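Local atomic coordinates of alpha-amylase (Eubacterium rectale DSM 17629, PDB entry 6AZ5), a protein that probably binds starch through a family 41 carbohydrate-binding module of a cell-surface alpha-amylase from a human gut bacterium. Residues D2-I7 / K53-V58; V23-W28 / Y36-T41. All blocks are in the same frame, centred on the assembly; numbering follows the deposited sequence.

Overall arrangement
Both contacts belong to one small all-beta domain, the CBM41 module, with no helix in the chain. Contact 1 pairs strand 3-10 with strand 49-58. Contact 2 pairs strand 24-29 with strand 35-44. Their centres lie about 11 Å apart. Along the chain both segments of contact 2 fall between the two segments of contact 1. Strands 35-44 and 49-58 are antiparallel neighbours, and this pair joins the contacts. Lys53 and Gln54 reach directly to residues 36-41. Ile7, Ile56, Leu25 and Met27 meet in the same interior. The two pairings thus build one continuous beta scaffold around a shared hydrophobic core.

Contact 1 (D2-I7 / K53-V58); sequences DHTFTI and KQTITV
The Phe5 ring has Ile56 over one face and Val58 at its edge. Ile56 CB stands 4.2 Å from the ring centroid, 25° off the ring normal, a CH-pi contact displaced toward the rim. Ile56 CG2 is closer to the far end of the ring, 3.6 Å from Phe5 CZ. Val58 CG1 lies near the ring plane, beside CE1. The imidazole of His3 is met at its edge by Val58 CG2, and its NE2 is hydrogen-bonded to Glu98.

These residues sit on two antiparallel strands of the CBM41 beta fold. His3 pairs with Val58 and Phe5 with Ile56, both as hydrogen-bonded pairs with two backbone bonds each. The bond from His3 N to Val58 O is 2.8 Å and almost straight at 176°. Toward Ile7 the ladder loosens: Ile7 N still bonds Gln54 O, but the return bond is weak.

Phe5 CG falls between its backbone N and carbonyl carbon (chi1 60°), which brings the ring across to the Ile56 side chain. Further along this inner face, Ile7 CG2 touches Ile56 CD1 at 4.0 Å and also packs against Gln54 CG. Leu25 and Met27 meet this layer from strand 24-29. The amide of Gln54 bonds through NE2 to Tyr36 O on the next strand.

The other face of the pair is lined by threonines. Thr4 faces Thr57 and Thr6 faces Thr55, both as non-hydrogen-bonded pairs. Thr55 turns its methyl CG2 to Thr6 OG1, 3.6 Å away. The Thr4 methyl CG2 packs beside Thr55 CB. At the neighbouring pair the hydroxyls meet instead: Thr4 OG1 and Thr57 OG1 share a hydrogen bond of 2.9 Å, with the donor undetermined.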
loop_
_atom_site.group_PDB
_atom_site.type_symbol
_atom_site.label_atom_id
_atom_site.label_comp_id
_atom_site.label_asym_id
_atom_site.label_seq_id
_atom_site.Cartn_x
_atom_site.Cartn_y
_atom_site.Cartn_z
ATOM N N ASP A 2 -17.754 0.769 9.300
ATOM C CA ASP A 2 -16.595 0.782 8.409
ATOM C C ASP A 2 -15.451 -0.077 8.918
ATOM O O ASP A 2 -15.351 -0.364 10.110
ATOM C CB ASP A 2 -16.089 2.215 8.203
ATOM C CG ASP A 2 -17.092 3.088 7.484
ATOM O OD1 ASP A 2 -18.036 2.525 6.885
ATOM O OD2 ASP A 2 -16.937 4.330 7.509
ATOM N N HIS A 3 -14.586 -0.484 7.997
ATOM C CA HIS A 3 -13.386 -1.227 8.348
ATOM C C HIS A 3 -12.134 -0.507 7.850
ATOM O O HIS A 3 -12.032 -0.157 6.673
ATOM C CB HIS A 3 -13.441 -2.640 7.770
ATOM C CG HIS A 3 -12.147 -3.378 7.881
ATOM N ND1 HIS A 3 -11.647 -3.821 9.090
ATOM C CD2 HIS A 3 -11.233 -3.721 6.947
ATOM C CE1 HIS A 3 -10.488 -4.419 8.887
ATOM N NE2 HIS A 3 -10.213 -4.379 7.600
ATOM N N THR A 4 -11.181 -0.294 8.750
ATOM C CA THR A 4 -9.923 0.359 8.396
ATOM C C THR A 4 -8.752 -0.621 8.476
ATOM O O THR A 4 -8.605 -1.346 9.456
ATOM C CB THR A 4 -9.638 1.566 9.312
ATOM O OG1 THR A 4 -10.620 2.582 9.086
ATOM C CG2 THR A 4 -8.265 2.148 9.023
ATOM N N PHE A 5 -7.925 -0.649 7.435
ATOM C CA PHE A 5 -6.700 -1.430 7.477
ATOM C C PHE A 5 -5.498 -0.541 7.190
ATOM O O PHE A 5 -5.630 0.544 6.638
ATOM C CB PHE A 5 -6.751 -2.598 6.487
ATOM C CG PHE A 5 -6.941 -2.185 5.052
ATOM C CD1 PHE A 5 -8.214 -2.034 4.521
ATOM C CD2 PHE A 5 -5.846 -1.973 4.227
ATOM C CE1 PHE A 5 -8.393 -1.665 3.196
ATOM C CE2 PHE A 5 -6.017 -1.600 2.902
ATOM C CZ PHE A 5 -7.292 -1.447 2.386
ATOM N N THR A 6 -4.328 -1.012 7.595
ATOM C CA THR A 6 -3.083 -0.318 7.329
ATOM C C THR A 6 -2.364 -1.028 6.193
ATOM O O THR A 6 -2.400 -2.255 6.101
ATOM C CB THR A 6 -2.185 -0.281 8.582
ATOM O OG1 THR A 6 -2.888 0.359 9.652
ATOM C CG2 THR A 6 -0.901 0.472 8.308
ATOM N N ILE A 7 -1.730 -0.268 5.313
ATOM C CA ILE A 7 -0.906 -0.888 4.291
ATOM C C ILE A 7 0.477 -0.243 4.241
ATOM O O ILE A 7 0.618 0.977 4.108
ATOM C CB ILE A 7 -1.598 -0.849 2.900
ATOM C CG1 ILE A 7 -0.634 -1.304 1.810
ATOM C CG2 ILE A 7 -2.141 0.531 2.590
ATOM C CD1 ILE A 7 -1.345 -1.765 0.552
ATOM N N LYS A 53 3.645 4.203 5.021
ATOM C CA LYS A 53 2.410 3.677 5.584
ATOM C C LYS A 53 1.233 4.603 5.330
ATOM O O LYS A 53 1.399 5.808 5.138
ATOM C CB LYS A 53 2.565 3.421 7.089
ATOM C CG LYS A 53 2.137 4.569 7.973
ATOM C CD LYS A 53 2.359 4.262 9.447
ATOM C CE LYS A 53 2.116 5.504 10.303
ATOM N NZ LYS A 53 2.640 5.327 11.681
ATOM N N GLN A 54 0.043 4.014 5.308
ATOM C CA GLN A 54 -1.199 4.771 5.316
ATOM C C GLN A 54 -2.329 3.864 5.781
ATOM O O GLN A 54 -2.201 2.639 5.753
ATOM C CB GLN A 54 -1.506 5.341 3.936
ATOM C CG GLN A 54 -1.768 4.297 2.870
ATOM C CD GLN A 54 -2.196 4.920 1.554
ATOM O OE1 GLN A 54 -3.160 5.683 1.498
ATOM N NE2 GLN A 54 -1.464 4.614 0.490
ATOM N N THR A 55 -3.424 4.461 6.229
ATOM C CA THR A 55 -4.599 3.682 6.583
ATOM C C THR A 55 -5.685 3.914 5.544
ATOM O O THR A 55 -5.773 4.982 4.946
ATOM C CB THR A 55 -5.136 4.042 7.972
ATOM O OG1 THR A 55 -5.451 5.437 8.004
ATOM C CG2 THR A 55 -4.101 3.734 9.043
ATOM N N ILE A 56 -6.502 2.901 5.316
ATOM C CA ILE A 56 -7.505 2.988 4.277
ATOM C C ILE A 56 -8.811 2.407 4.798
ATOM O O ILE A 56 -8.829 1.344 5.414
ATOM C CB ILE A 56 -7.033 2.270 2.998
ATOM C CG1 ILE A 56 -5.952 3.117 2.309
ATOM C CG2 ILE A 56 -8.190 2.036 2.060
ATOM C CD1 ILE A 56 -5.287 2.456 1.128
ATOM N N THR A 57 -9.896 3.137 4.580
ATOM C CA THR A 57 -11.192 2.763 5.115
ATOM C C THR A 57 -12.089 2.249 4.004
ATOM O O THR A 57 -12.247 2.907 2.975
ATOM C CB THR A 57 -11.875 3.958 5.812
ATOM O OG1 THR A 57 -11.045 4.427 6.879
ATOM C CG2 THR A 57 -13.234 3.559 6.363
ATOM N N VAL A 58 -12.660 1.066 4.209
ATOM C CA VAL A 58 -13.678 0.536 3.310
ATOM C C VAL A 58 -14.977 0.282 4.076
ATOM O O VAL A 58 -14.972 0.163 5.302
ATOM C CB VAL A 58 -13.219 -0.769 2.629
ATOM C CG1 VAL A 58 -12.107 -0.486 1.640
ATOM C CG2 VAL A 58 -12.773 -1.786 3.666
#

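Contact 2 (V23-W28 / Y36-T41); sequences VDLWMW and YVFDGT
Leu25 and Phe38 form the tight, buried side of this contact. Leu25 CD2 lies 3.6 Å from Phe38 CZ, and the two side chains cross at about a right angle. Val23 CG1 adds a second apolar contact, 3.8 Å from Phe38 CD2. The carbonyl oxygens of Val23 and Asp24 lie near the ring plane, at its edge.

Next along, Met27 meets Tyr36 in a Met-aromatic contact. Met27 SD sits 4.1 Å from the Tyr36 ring centroid, oblique at 32° off the ring normal. The chain is extended to SD and bends at chi3 (78°), which points the methyl away from the Tyr36 ring and leaves the sulfur against it. Tyr36 OH is hydrogen-bonded to Asp33 N, which helps to hold the far end of the ring.

The backbone here is a short antiparallel ladder of the CBM41 beta fold. Leu25 and Tyr36 form a hydrogen-bonded pair, with Leu25 N to Tyr36 O at 2.8 Å. Beyond it the pairing slackens. Phe38 N reaches Val23 O at 3.3 Å, and one water donates to both Val23 O and Phe38 O. Past Phe38 the 36-41 segment pairs with strand 49-58, where Asp39 and Gly40 lie opposite Lys53 in a classic beta bulge.

The face bearing Asp24 and Val37 is more lightly packed. Val37 is partly exposed, and its CG2 touches Asp24 CB at 3.9 Å. The buried Asp24 carboxylate forms a salt bridge to Arg72 and hydrogen bonds to Ser35 and Asn75. These partners probably stabilise its negative charge.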
loop_
_atom_site.group_PDB
_atom_site.type_symbol
_atom_site.label_atom_id
_atom_site.label_comp_id
_atom_site.label_asym_id
_atom_site.label_seq_id
_atom_site.Cartn_x
_atom_site.Cartn_y
_atom_site.Cartn_z
ATOM N N VAL A 23 4.516 9.482 -3.414
ATOM C CA VAL A 23 4.233 8.054 -3.578
ATOM C C VAL A 23 2.786 7.764 -3.194
ATOM O O VAL A 23 2.346 8.143 -2.105
ATOM C CB VAL A 23 5.164 7.184 -2.711
ATOM C CG1 VAL A 23 4.973 5.710 -3.030
ATOM C CG2 VAL A 23 6.612 7.591 -2.905
ATOM N N ASP A 24 2.039 7.116 -4.082
ATOM C CA ASP A 24 0.687 6.693 -3.727
ATOM C C ASP A 24 0.362 5.283 -4.217
ATOM O O ASP A 24 1.227 4.558 -4.719
ATOM C CB ASP A 24 -0.368 7.693 -4.246
ATOM C CG ASP A 24 -0.419 7.801 -5.774
ATOM O OD1 ASP A 24 -0.142 6.811 -6.483
ATOM O OD2 ASP A 24 -0.769 8.895 -6.274
ATOM N N LEU A 25 -0.894 4.907 -4.027
ATOM C CA LEU A 25 -1.442 3.676 -4.560
ATOM C C LEU A 25 -2.609 4.031 -5.459
ATOM O O LEU A 25 -3.469 4.819 -5.072
ATOM C CB LEU A 25 -1.922 2.742 -3.446
ATOM C CG LEU A 25 -0.965 2.289 -2.354
ATOM C CD1 LEU A 25 -1.720 1.442 -1.331
ATOM C CD2 LEU A 25 0.217 1.519 -2.955
ATOM N N TRP A 26 -2.635 3.457 -6.654
ATOM C CA TRP A 26 -3.815 3.538 -7.495
ATOM C C TRP A 26 -4.658 2.297 -7.234
ATOM O O TRP A 26 -4.216 1.181 -7.486
ATOM C CB TRP A 26 -3.437 3.636 -8.969
ATOM C CG TRP A 26 -4.582 4.015 -9.836
ATOM C CD1 TRP A 26 -5.386 3.176 -10.548
ATOM C CD2 TRP A 26 -5.067 5.340 -10.077
ATOM N NE1 TRP A 26 -6.338 3.897 -11.226
ATOM C CE2 TRP A 26 -6.161 5.231 -10.953
ATOM C CE3 TRP A 26 -4.677 6.612 -9.639
ATOM C CZ2 TRP A 26 -6.876 6.341 -11.398
ATOM C CZ3 TRP A 26 -5.381 7.711 -10.084
ATOM C CH2 TRP A 26 -6.470 7.569 -10.954
ATOM N N MET A 27 -5.865 2.482 -6.714
ATOM C CA MET A 27 -6.654 1.336 -6.283
ATOM C C MET A 27 -8.022 1.299 -6.941
ATOM O O MET A 27 -8.565 2.339 -7.319
ATOM C CB MET A 27 -6.798 1.347 -4.759
ATOM C CG MET A 27 -5.494 1.582 -4.025
ATOM S SD MET A 27 -5.691 1.586 -2.229
ATOM C CE MET A 27 -5.810 -0.172 -1.899
ATOM N N TRP A 28 -8.561 0.092 -7.094
ATOM C CA TRP A 28 -9.893 -0.096 -7.661
ATOM C C TRP A 28 -10.596 -1.323 -7.069
ATOM O O TRP A 28 -9.961 -2.154 -6.420
ATOM C CB TRP A 28 -9.815 -0.207 -9.183
ATOM C CG TRP A 28 -9.042 -1.388 -9.698
ATOM C CD1 TRP A 28 -9.557 -2.579 -10.105
ATOM C CD2 TRP A 28 -7.620 -1.484 -9.886
ATOM N NE1 TRP A 28 -8.554 -3.411 -10.527
ATOM C CE2 TRP A 28 -7.356 -2.764 -10.406
ATOM C CE3 TRP A 28 -6.551 -0.613 -9.660
ATOM C CZ2 TRP A 28 -6.064 -3.201 -10.696
ATOM C CZ3 TRP A 28 -5.271 -1.044 -9.956
ATOM C CH2 TRP A 28 -5.037 -2.329 -10.465
ATOM N N TYR A 36 -4.449 6.992 -3.488
ATOM C CA TYR A 36 -4.374 6.885 -2.031
ATOM C C TYR A 36 -2.929 7.113 -1.605
ATOM O O TYR A 36 -2.063 6.269 -1.843
ATOM C CB TYR A 36 -4.888 5.518 -1.549
ATOM C CG TYR A 36 -6.355 5.325 -1.818
ATOM C CD1 TYR A 36 -6.804 4.924 -3.069
ATOM C CD2 TYR A 36 -7.298 5.579 -0.835
ATOM C CE1 TYR A 36 -8.148 4.767 -3.327
ATOM C CE2 TYR A 36 -8.643 5.428 -1.087
ATOM C CZ TYR A 36 -9.063 5.020 -2.334
ATOM O OH TYR A 36 -10.407 4.869 -2.591
ATOM N N VAL A 37 -2.679 8.258 -0.976
ATOM C CA VAL A 37 -1.325 8.768 -0.769
ATOM C C VAL A 37 -0.738 8.387 0.588
ATOM O O VAL A 37 -1.382 8.544 1.619
ATOM C CB VAL A 37 -1.294 10.321 -0.911
ATOM C CG1 VAL A 37 0.085 10.873 -0.577
ATOM C CG2 VAL A 37 -1.714 10.748 -2.312
ATOM N N PHE A 38 0.494 7.888 0.587
ATOM C CA PHE A 38 1.168 7.572 1.838
ATOM C C PHE A 38 1.478 8.856 2.591
ATOM O O PHE A 38 1.937 9.837 1.999
ATOM C CB PHE A 38 2.447 6.774 1.578
ATOM C CG PHE A 38 2.195 5.405 1.015
ATOM C CD1 PHE A 38 1.861 4.351 1.854
ATOM C CD2 PHE A 38 2.285 5.172 -0.346
ATOM C CE1 PHE A 38 1.621 3.093 1.347
ATOM C CE2 PHE A 38 2.046 3.914 -0.861
ATOM C CZ PHE A 38 1.708 2.875 -0.015
ATOM N N ASP A 39 1.224 8.848 3.895
ATOM C CA ASP A 39 1.437 10.038 4.703
ATOM C C ASP A 39 2.167 9.739 6.010
ATOM O O ASP A 39 2.238 10.591 6.893
ATOM C CB ASP A 39 0.103 10.732 4.993
ATOM C CG ASP A 39 -0.951 9.792 5.567
ATOM O OD1 ASP A 39 -0.629 8.632 5.896
ATOM O OD2 ASP A 39 -2.116 10.229 5.702
ATOM N N GLY A 40 2.718 8.537 6.127
ATOM C CA GLY A 40 3.463 8.158 7.313
ATOM C C GLY A 40 4.532 7.127 7.016
ATOM O O GLY A 40 4.677 6.682 5.881
ATOM N N THR A 41 5.299 6.759 8.037
ATOM C CA THR A 41 6.302 5.711 7.886
ATOM C C THR A 41 6.195 4.686 9.002
ATOM O O THR A 41 5.642 4.961 10.067
ATOM C CB THR A 41 7.747 6.265 7.889
ATOM O OG1 THR A 41 8.079 6.721 9.205
ATOM C CG2 THR A 41 7.902 7.404 6.897
HETATM O O HOH W 1 3.593 9.517 -0.212
#